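Local atomic coordinates of sulfoquinovosidase (Escherichia coli, PDB entry 5AEG), a protein that hydrolyses sulfoquinovosyl diacylglycerides and simple sulfoquinovosides such as sulfoquinovosyl glycerol, releasing sulfoquinovose for use as a source of carbon and sulfur. Residues G373-T378 and Y383-E388; I48-G53 and G361-E366. All coordinates share one frame; numbering follows the deposited sequence.

Contact 1: residues G373-T378 and Y383-E388; sequences GVVDLT and YAWFKE
Val375 sets its two methyls against Phe386 and Trp385, neighbours on helix 380-395. From CB, which is directed at the helix, the two methyls part. Val375 CG2 lies over one face of the Phe386 ring as a CH-pi contact, 4.2 Å from the ring centroid and 16° off its normal, displaced toward the rim so that CE1 is its nearest ring atom. Val375 CG1, anti to the backbone N (chi1 175°), turns to the root of the same ring, 4.1 Å from Phe386 CG. At the edge of the indole, Val375 CG1 also comes to 4.2 Å from Trp385 CZ3.

The helix belongs to the TIM-barrel domain of this family 31 glycosidase; the segment 373-378 leaves strand 370-374 and leads into it through a loop. Phe386 is buried, its side chain about 10 Å from that of the nucleophile Asp405.

Farther along, the Leu377 carbonyl O approaches Tyr383 obliquely, 3.7 Å from CD2, while Leu377 CD2 lies 4.3 Å from that same Tyr383 carbon. The phenol OH of Tyr383 is hydrogen-bonded to Glu439 of helix 422-444. In the loop itself, Asp376 forms an Asx turn: OD1 accepts from Thr378 N at 3.0 Å and from Thr378 OG1 at 2.7 Å, both donors coming from one face of the carboxylate, while OD2 is bonded to His417 N.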
loop_
_atom_site.group_PDB
_atom_site.type_symbol
_atom_site.label_atom_id
_atom_site.label_comp_id
_atom_site.label_asym_id
_atom_site.label_seq_id
_atom_site.Cartn_x
_atom_site.Cartn_y
_atom_site.Cartn_z
ATOM N N GLY A 373 13.747 3.244 -20.397
ATOM C CA GLY A 373 14.229 4.510 -19.793
ATOM C C GLY A 373 13.406 4.908 -18.578
ATOM O O GLY A 373 12.188 4.651 -18.498
ATOM N N VAL A 374 14.080 5.507 -17.625
ATOM C CA VAL A 374 13.488 5.929 -16.393
ATOM C C VAL A 374 13.074 7.375 -16.594
ATOM O O VAL A 374 13.963 8.232 -16.684
ATOM C CB VAL A 374 14.495 5.832 -15.194
ATOM C CG1 VAL A 374 13.823 6.307 -13.911
ATOM C CG2 VAL A 374 15.080 4.451 -15.029
ATOM N N VAL A 375 11.773 7.667 -16.507
ATOM C CA VAL A 375 11.263 8.999 -16.684
ATOM C C VAL A 375 11.636 9.798 -15.441
ATOM O O VAL A 375 11.392 9.359 -14.307
ATOM C CB VAL A 375 9.760 9.034 -16.882
ATOM C CG1 VAL A 375 9.207 10.444 -16.950
ATOM C CG2 VAL A 375 9.353 8.218 -18.113
ATOM N N ASP A 376 12.249 10.961 -15.627
ATOM C CA ASP A 376 12.771 11.703 -14.474
ATOM C C ASP A 376 11.757 12.606 -13.948
ATOM O O ASP A 376 11.668 13.792 -14.321
ATOM C CB ASP A 376 14.088 12.446 -14.778
ATOM C CG ASP A 376 14.664 13.153 -13.534
ATOM O OD1 ASP A 376 14.039 13.105 -12.436
ATOM O OD2 ASP A 376 15.790 13.713 -13.633
ATOM N N LEU A 377 10.955 12.076 -13.012
ATOM C CA LEU A 377 9.834 12.852 -12.507
ATOM C C LEU A 377 10.241 14.140 -11.706
ATOM O O LEU A 377 9.347 14.937 -11.371
ATOM C CB LEU A 377 8.862 11.971 -11.646
ATOM C CG LEU A 377 8.224 10.790 -12.402
ATOM C CD1 LEU A 377 7.349 9.909 -11.496
ATOM C CD2 LEU A 377 7.385 11.335 -13.518
ATOM N N THR A 378 11.525 14.272 -11.331
ATOM C CA THR A 378 12.013 15.481 -10.637
ATOM C C THR A 378 12.346 16.594 -11.679
ATOM O O THR A 378 12.598 17.679 -11.300
ATOM C CB THR A 378 13.310 15.279 -9.825
ATOM O OG1 THR A 378 14.464 15.176 -10.687
ATOM C CG2 THR A 378 13.275 13.992 -8.975
ATOM N N TYR A 383 7.981 15.749 -16.067
ATOM C CA TYR A 383 6.760 15.536 -15.263
ATOM C C TYR A 383 5.545 16.016 -15.976
ATOM O O TYR A 383 4.585 15.238 -16.147
ATOM C CB TYR A 383 6.905 16.198 -13.901
ATOM C CG TYR A 383 5.731 16.041 -12.988
ATOM C CD1 TYR A 383 4.641 16.892 -13.070
ATOM C CD2 TYR A 383 5.705 15.039 -12.025
ATOM C CE1 TYR A 383 3.565 16.785 -12.214
ATOM C CE2 TYR A 383 4.613 14.899 -11.168
ATOM C CZ TYR A 383 3.539 15.751 -11.254
ATOM O OH TYR A 383 2.463 15.597 -10.397
ATOM N N ALA A 384 5.590 17.273 -16.460
ATOM C CA ALA A 384 4.537 17.869 -17.308
ATOM C C ALA A 384 4.238 17.067 -18.541
ATOM O O ALA A 384 3.056 16.858 -18.890
ATOM C CB ALA A 384 4.895 19.314 -17.733
ATOM N N TRP A 385 5.304 16.641 -19.191
ATOM C CA TRP A 385 5.230 15.840 -20.421
ATOM C C TRP A 385 4.518 14.513 -20.181
ATOM O O TRP A 385 3.708 14.102 -20.953
ATOM C CB TRP A 385 6.642 15.536 -20.932
ATOM C CG TRP A 385 6.788 14.461 -22.022
ATOM C CD1 TRP A 385 6.433 14.543 -23.353
ATOM C CD2 TRP A 385 7.319 13.149 -21.850
ATOM N NE1 TRP A 385 6.729 13.373 -23.998
ATOM C CE2 TRP A 385 7.270 12.500 -23.100
ATOM C CE3 TRP A 385 7.876 12.467 -20.770
ATOM C CZ2 TRP A 385 7.733 11.218 -23.278
ATOM C CZ3 TRP A 385 8.335 11.203 -20.952
ATOM C CH2 TRP A 385 8.261 10.586 -22.194
ATOM N N PHE A 386 4.940 13.804 -19.135
ATOM C CA PHE A 386 4.377 12.492 -18.857
ATOM C C PHE A 386 2.936 12.612 -18.390
ATOM O O PHE A 386 2.102 11.800 -18.742
ATOM C CB PHE A 386 5.261 11.742 -17.847
ATOM C CG PHE A 386 5.221 10.265 -18.009
ATOM C CD1 PHE A 386 5.481 9.687 -19.224
ATOM C CD2 PHE A 386 4.892 9.438 -16.957
ATOM C CE1 PHE A 386 5.521 8.320 -19.372
ATOM C CE2 PHE A 386 4.841 8.067 -17.123
ATOM C CZ PHE A 386 5.176 7.480 -18.302
ATOM N N LYS A 387 2.618 13.631 -17.614
ATOM C CA LYS A 387 1.230 13.928 -17.326
ATOM C C LYS A 387 0.390 14.146 -18.620
ATOM O O LYS A 387 -0.756 13.733 -18.706
ATOM C CB LYS A 387 1.177 15.086 -16.353
ATOM C CG LYS A 387 -0.232 15.616 -16.093
ATOM C CD LYS A 387 -0.335 16.209 -14.697
ATOM C CE LYS A 387 0.712 17.255 -14.292
ATOM N NZ LYS A 387 0.611 18.456 -15.135
ATOM N N GLU A 388 0.963 14.779 -19.653
ATOM C CA GLU A 388 0.245 14.927 -20.944
ATOM C C GLU A 388 0.084 13.651 -21.669
ATOM O O GLU A 388 -0.935 13.439 -22.348
ATOM C CB GLU A 388 0.921 15.980 -21.905
ATOM C CG GLU A 388 0.827 17.401 -21.338
ATOM C CD GLU A 388 -0.594 17.929 -21.120
ATOM O OE1 GLU A 388 -1.401 17.720 -22.064
ATOM O OE2 GLU A 388 -0.905 18.548 -20.032
#

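Contact 2: residues I48-G53 and G361-E366; sequences IDMFRG and GDYLVE
Met50 and Arg52 make the two touches of segment 48-53 on segment 361-366, one to Tyr363 and one to Glu366. Strand 39-49 ends just before them. The CB of Met50 points toward segment 361-366. Its chain bends at the last torsion (chi3 -73°), and the terminal methyl Met50 CE comes to 3.7 Å from Tyr363 OH, the two side chains approaching from opposite directions. That phenol oxygen has its polar partner in Asp413, to which it is hydrogen-bonded. Met50-Gly53 form a beta turn, Gly53 N bonding back to Met50 O at 2.9 Å; its two central residues, Phe51 and Arg52, have left-handed backbone angles.

From this turn Arg52, with a bend at chi3 (76°), carries its guanidinium to the backbone of Glu366, on strand 364-367. The carbonyl O of Glu366 sits at the edge of the guanidinium, near its plane, 3.5 Å from Arg52 NH2.

The contact thus sets a loop following a strand of the N-terminal beta domain against an edge strand of a small sheet in the TIM-barrel domain and the loop leading into it, with the Arg52 side chain about 9 Å from that of the substrate-binding Trp304. The Glu366 carboxylate is poorly ordered; as modelled, its OE1 lies 5.9 Å from Arg52 NE, too far for a salt bridge, and the ion pair of Arg52 with Glu171 is long and weak. The chemistry is therefore one of a methyl against a phenol oxygen and a loose electrostatic approach to a carbonyl, consistent with a light surface contact rather than a firm polar lock.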
loop_
_atom_site.group_PDB
_atom_site.type_symbol
_atom_site.label_atom_id
_atom_site.label_comp_id
_atom_site.label_asym_id
_atom_site.label_seq_id
_atom_site.Cartn_x
_atom_site.Cartn_y
_atom_site.Cartn_z
ATOM N N ILE A 48 24.567 -1.411 -1.273
ATOM C CA ILE A 48 23.314 -1.725 -1.962
ATOM C C ILE A 48 23.573 -2.649 -3.116
ATOM O O ILE A 48 24.440 -2.327 -3.934
ATOM C CB ILE A 48 22.692 -0.471 -2.520
ATOM C CG1 ILE A 48 22.317 0.438 -1.361
ATOM C CG2 ILE A 48 21.428 -0.799 -3.325
ATOM C CD1 ILE A 48 21.863 1.832 -1.770
ATOM N N ASP A 49 22.901 -3.817 -3.141
ATOM C CA ASP A 49 22.860 -4.630 -4.371
ATOM C C ASP A 49 21.407 -4.636 -4.811
ATOM O O ASP A 49 20.566 -5.156 -4.055
ATOM C CB ASP A 49 23.364 -6.039 -4.094
ATOM C CG ASP A 49 24.826 -6.056 -3.701
ATOM O OD1 ASP A 49 25.657 -5.543 -4.465
ATOM O OD2 ASP A 49 25.108 -6.492 -2.584
ATOM N N MET A 50 21.130 -3.993 -5.956
ATOM C CA MET A 50 19.777 -3.733 -6.394
ATOM C C MET A 50 18.959 -4.980 -6.740
ATOM O O MET A 50 17.698 -5.040 -6.477
ATOM C CB MET A 50 19.799 -2.830 -7.579
ATOM C CG MET A 50 20.443 -1.504 -7.213
ATOM S SD MET A 50 20.118 -0.154 -8.347
ATOM C CE MET A 50 21.172 -0.648 -9.768
ATOM N N PHE A 51 19.626 -5.978 -7.339
ATOM C CA PHE A 51 18.939 -7.174 -7.858
ATOM C C PHE A 51 17.618 -6.870 -8.608
ATOM O O PHE A 51 16.508 -7.439 -8.293
ATOM C CB PHE A 51 18.678 -8.134 -6.678
ATOM C CG PHE A 51 19.896 -8.766 -6.113
ATOM C CD1 PHE A 51 20.626 -9.679 -6.906
ATOM C CD2 PHE A 51 20.337 -8.507 -4.813
ATOM C CE1 PHE A 51 21.746 -10.283 -6.394
ATOM C CE2 PHE A 51 21.475 -9.138 -4.285
ATOM C CZ PHE A 51 22.178 -10.018 -5.080
ATOM N N ARG A 52 17.648 -5.906 -9.533
ATOM C CA ARG A 52 16.434 -5.611 -10.349
ATOM C C ARG A 52 15.198 -5.222 -9.512
ATOM O O ARG A 52 14.046 -5.370 -9.941
ATOM C CB ARG A 52 16.111 -6.733 -11.266
ATOM C CG ARG A 52 17.414 -7.300 -11.858
ATOM C CD ARG A 52 17.220 -8.481 -12.789
ATOM N NE ARG A 52 16.720 -8.063 -14.085
ATOM C CZ ARG A 52 16.152 -8.857 -14.990
ATOM N NH1 ARG A 52 15.963 -10.165 -14.780
ATOM N NH2 ARG A 52 15.750 -8.317 -16.118
ATOM N N GLY A 53 15.465 -4.665 -8.336
ATOM C CA GLY A 53 14.352 -4.213 -7.465
ATOM C C GLY A 53 14.184 -5.018 -6.253
ATOM O O GLY A 53 13.465 -4.577 -5.354
ATOM N N GLY A 361 25.034 9.312 -19.573
ATOM C CA GLY A 361 24.100 8.753 -20.547
ATOM C C GLY A 361 22.690 8.633 -19.944
ATOM O O GLY A 361 22.514 8.750 -18.718
ATOM N N ASP A 362 21.694 8.464 -20.809
ATOM C CA ASP A 362 20.320 8.177 -20.355
ATOM C C ASP A 362 20.287 6.839 -19.628
ATOM O O ASP A 362 20.863 5.870 -20.092
ATOM C CB ASP A 362 19.316 8.224 -21.531
ATOM C CG ASP A 362 19.021 9.628 -21.984
ATOM O OD1 ASP A 362 19.213 10.610 -21.207
ATOM O OD2 ASP A 362 18.547 9.778 -23.126
ATOM N N TYR A 363 19.638 6.754 -18.454
ATOM C CA TYR A 363 19.654 5.486 -17.722
ATOM C C TYR A 363 18.569 4.562 -18.271
ATOM O O TYR A 363 17.386 4.940 -18.249
ATOM C CB TYR A 363 19.379 5.741 -16.224
ATOM C CG TYR A 363 19.789 4.645 -15.332
ATOM C CD1 TYR A 363 19.040 3.466 -15.269
ATOM C CD2 TYR A 363 20.824 4.815 -14.416
ATOM C CE1 TYR A 363 19.427 2.444 -14.434
ATOM C CE2 TYR A 363 21.194 3.805 -13.570
ATOM C CZ TYR A 363 20.469 2.623 -13.585
ATOM O OH TYR A 363 20.758 1.616 -12.724
ATOM N N LEU A 364 18.992 3.377 -18.693
ATOM C CA LEU A 364 18.113 2.310 -19.121
ATOM C C LEU A 364 18.153 1.149 -18.152
ATOM O O LEU A 364 19.195 0.632 -17.851
ATOM C CB LEU A 364 18.519 1.773 -20.489
ATOM C CG LEU A 364 18.641 2.810 -21.612
ATOM C CD1 LEU A 364 19.023 2.151 -22.936
ATOM C CD2 LEU A 364 17.399 3.662 -21.733
ATOM N N VAL A 365 16.992 0.710 -17.707
ATOM C CA VAL A 365 16.915 -0.434 -16.824
ATOM C C VAL A 365 16.647 -1.635 -17.674
ATOM O O VAL A 365 15.835 -1.564 -18.607
ATOM C CB VAL A 365 15.791 -0.255 -15.809
ATOM C CG1 VAL A 365 15.675 -1.472 -14.945
ATOM C CG2 VAL A 365 16.053 0.963 -14.943
ATOM N N GLU A 366 17.312 -2.725 -17.363
ATOM C CA GLU A 366 17.056 -4.015 -18.035
ATOM C C GLU A 366 15.876 -4.660 -17.419
ATOM O O GLU A 366 15.849 -4.802 -16.216
ATOM C CB GLU A 366 18.212 -4.995 -17.861
ATOM C CG GLU A 366 19.314 -4.743 -18.853
ATOM C CD GLU A 366 20.588 -5.541 -18.617
ATOM O OE1 GLU A 366 20.976 -5.784 -17.442
ATOM O OE2 GLU A 366 21.224 -5.897 -19.637
#

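Overall arrangement
From the N terminus, segment 48-53 comes first, at the end of strand 39-49. Contact 2 closes a loop of 307 residues when the chain returns at 361-366, bringing the N-terminal beta domain against the TIM-barrel domain. Strand 364-367 then turns back into its antiparallel neighbour 370-374, from which contact 1 opens; it closes after only four intervening residues, on helix 380-395. The two loops are thus in series, neither nested nor crossed. Their centres lie 18 Å apart, yet the paired strands join them: Val374 CG2 packs 3.6 Å from Val365 CG2. The hairpin of strands 364-367 and 370-374, with the loop after it, runs from the domain boundary to helix 380-395.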